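PDB 6OYC: glycosylation Associate Protein 2 from Streptococcus agalactiae serotype V, which probably works in the accessory Sec system, in complex with its partner Gap proteins, in the glycosylation and export of a serine-rich surface adhesin. Local coordinates for residues 326-329 / 334-337. Numbering follows the deposited sequence.
Sequences ICDP and GAFY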
ATOM      1  N   ILE B 326      -4.673   3.052  -3.415  1.00 35.04           N
ATOM      2  CA  ILE B 326      -4.834   1.604  -3.334  1.00 31.70           C
ATOM      3  C   ILE B 326      -3.763   0.976  -4.219  1.00 35.24           C
ATOM      4  O   ILE B 326      -3.626   1.351  -5.389  1.00 39.18           O
ATOM      5  CB  ILE B 326      -6.244   1.158  -3.776  1.00 34.26           C
ATOM      6  CG1 ILE B 326      -7.309   2.156  -3.278  1.00 36.52           C
ATOM      7  CG2 ILE B 326      -6.547  -0.265  -3.308  1.00 31.70           C
ATOM      8  CD1 ILE B 326      -8.729   1.655  -3.342  1.00 37.87           C
ATOM      9  N   CYS B 327      -3.008   0.030  -3.667  1.00 31.54           N
ATOM     10  CA  CYS B 327      -2.008  -0.702  -4.433  1.00 34.31           C
ATOM     11  C   CYS B 327      -2.144  -2.195  -4.155  1.00 34.20           C
ATOM     12  O   CYS B 327      -2.682  -2.610  -3.123  1.00 32.97           O
ATOM     13  CB  CYS B 327      -0.583  -0.242  -4.106  1.00 31.21           C
ATOM     14  SG  CYS B 327      -0.092  -0.621  -2.410  1.00 38.37           S
ATOM     15  N   ASP B 328      -1.654  -2.991  -5.098  1.00 34.06           N
ATOM     16  CA  ASP B 328      -1.821  -4.446  -5.087  1.00 35.71           C
ATOM     17  C   ASP B 328      -0.438  -5.069  -5.223  1.00 33.60           C
ATOM     18  O   ASP B 328       0.151  -5.035  -6.324  1.00 35.62           O
ATOM     19  CB  ASP B 328      -2.754  -4.881  -6.214  1.00 32.69           C
ATOM     20  CG  ASP B 328      -2.855  -6.379  -6.360  1.00 37.28           C
ATOM     21  OD1 ASP B 328      -2.260  -7.111  -5.539  1.00 36.63           O
ATOM     22  OD2 ASP B 328      -3.545  -6.831  -7.310  1.00 35.78           O
ATOM     23  N   PRO B 329       0.131  -5.611  -4.152  1.00 33.09           N
ATOM     24  CA  PRO B 329       1.522  -6.086  -4.199  1.00 33.31           C
ATOM     25  C   PRO B 329       1.696  -7.536  -4.628  1.00 30.37           C
ATOM     26  O   PRO B 329       2.803  -8.054  -4.486  1.00 32.51           O
ATOM     27  CB  PRO B 329       1.963  -5.917  -2.737  1.00 32.71           C
ATOM     28  CG  PRO B 329       0.706  -6.297  -1.961  1.00 33.00           C
ATOM     29  CD  PRO B 329      -0.445  -5.712  -2.794  1.00 33.82           C
ATOM     30  N   GLY B 334       1.491  -6.759  -9.280  1.00 35.31           N
ATOM     31  CA  GLY B 334       0.077  -6.510  -9.070  1.00 33.57           C
ATOM     32  C   GLY B 334      -0.734  -7.540  -9.830  1.00 36.39           C
ATOM     33  O   GLY B 334      -0.271  -8.137 -10.804  1.00 39.31           O
ATOM     34  N   ALA B 335      -1.967  -7.769  -9.365  1.00 34.81           N
ATOM     35  CA  ALA B 335      -2.868  -8.712 -10.009  1.00 34.30           C
ATOM     36  C   ALA B 335      -4.245  -8.085 -10.230  1.00 37.61           C
ATOM     37  O   ALA B 335      -5.281  -8.761 -10.131  1.00 35.49           O
ATOM     38  CB  ALA B 335      -2.969 -10.011  -9.204  1.00 31.70           C
ATOM     39  N   PHE B 336      -4.276  -6.780 -10.513  1.00 38.22           N
ATOM     40  CA  PHE B 336      -5.467  -6.120 -11.042  1.00 38.76           C
ATOM     41  C   PHE B 336      -6.632  -6.121 -10.042  1.00 41.15           C
ATOM     42  O   PHE B 336      -7.800  -6.142 -10.435  1.00 44.90           O
ATOM     43  CB  PHE B 336      -5.883  -6.766 -12.373  1.00 42.23           C
ATOM     44  CG  PHE B 336      -4.986  -6.389 -13.526  1.00 41.69           C
ATOM     45  CD1 PHE B 336      -3.690  -6.847 -13.587  1.00 40.65           C
ATOM     46  CD2 PHE B 336      -5.431  -5.535 -14.522  1.00 42.74           C
ATOM     47  CE1 PHE B 336      -2.851  -6.468 -14.629  1.00 42.33           C
ATOM     48  CE2 PHE B 336      -4.609  -5.163 -15.565  1.00 42.15           C
ATOM     49  CZ  PHE B 336      -3.314  -5.632 -15.619  1.00 42.47           C
ATOM     50  N   TYR B 337      -6.326  -6.100  -8.743  1.00 36.75           N
ATOM     51  CA  TYR B 337      -7.303  -5.892  -7.667  1.00 37.78           C
ATOM     52  C   TYR B 337      -8.425  -6.919  -7.665  1.00 35.97           C
ATOM     53  O   TYR B 337      -9.474  -6.689  -7.059  1.00 39.84           O
ATOM     54  CB  TYR B 337      -7.872  -4.464  -7.711  1.00 33.21           C
ATOM     55  CG  TYR B 337      -6.757  -3.457  -7.684  1.00 35.61           C
ATOM     56  CD1 TYR B 337      -6.210  -3.031  -6.483  1.00 34.99           C
ATOM     57  CD2 TYR B 337      -6.181  -2.989  -8.867  1.00 35.46           C
ATOM     58  CE1 TYR B 337      -5.145  -2.121  -6.454  1.00 34.60           C
ATOM     59  CE2 TYR B 337      -5.133  -2.072  -8.841  1.00 35.21           C
ATOM     60  CZ  TYR B 337      -4.616  -1.650  -7.638  1.00 31.33           C
ATOM     61  OH  TYR B 337      -3.560  -0.753  -7.616  1.00 35.07           O
TER
HETATM   62  O   HOH W   1      -0.415  -1.844  -7.227  1.00 39.06           O
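Ile326, near the end of strand 323-327, lays CG2 against CE1 of Tyr337 at 3.9 Å; Tyr337 OH lies 3.1 Å from Ile326 O and hydrogen-bonds the carbonyl oxygen of Ser302. The side chain of Cys327 leaves the backbone away from 334-337 and packs on Met285 and Phe310, while its CA lies 3.5 Å from Tyr337 OH. Asp328 carries most of the contact. Its CB sits over one face of the Tyr337 ring in a CH-pi contact, 4.0 Å from the centroid and offset toward the rim. With CG anti to the backbone N (chi1 174°), the carboxylate points at the backbone of 335-337, where OD2 takes two N-H groups from opposite faces of its plane: Ala335 N at 2.8 Å, well above that plane, and Tyr337 N at 3.2 Å, on the anti side. A salt bridge from Arg330 to OD2 should help keep the acid ionised in this buried place. The backbone O of Asp328 meets Gly334 CA at 3.1 Å in a CA-H...O contact. A water accepts from Asp328 N (2.7 Å) and donates weakly to Tyr337 OH. A buried aspartate thus ties together the loop joining strand 323-327 to helix 341-358, a beta-alpha connection of the alpha/beta-hydrolase-like domain, with Tyr337 touching a turn consistent with a nucleophile elbow.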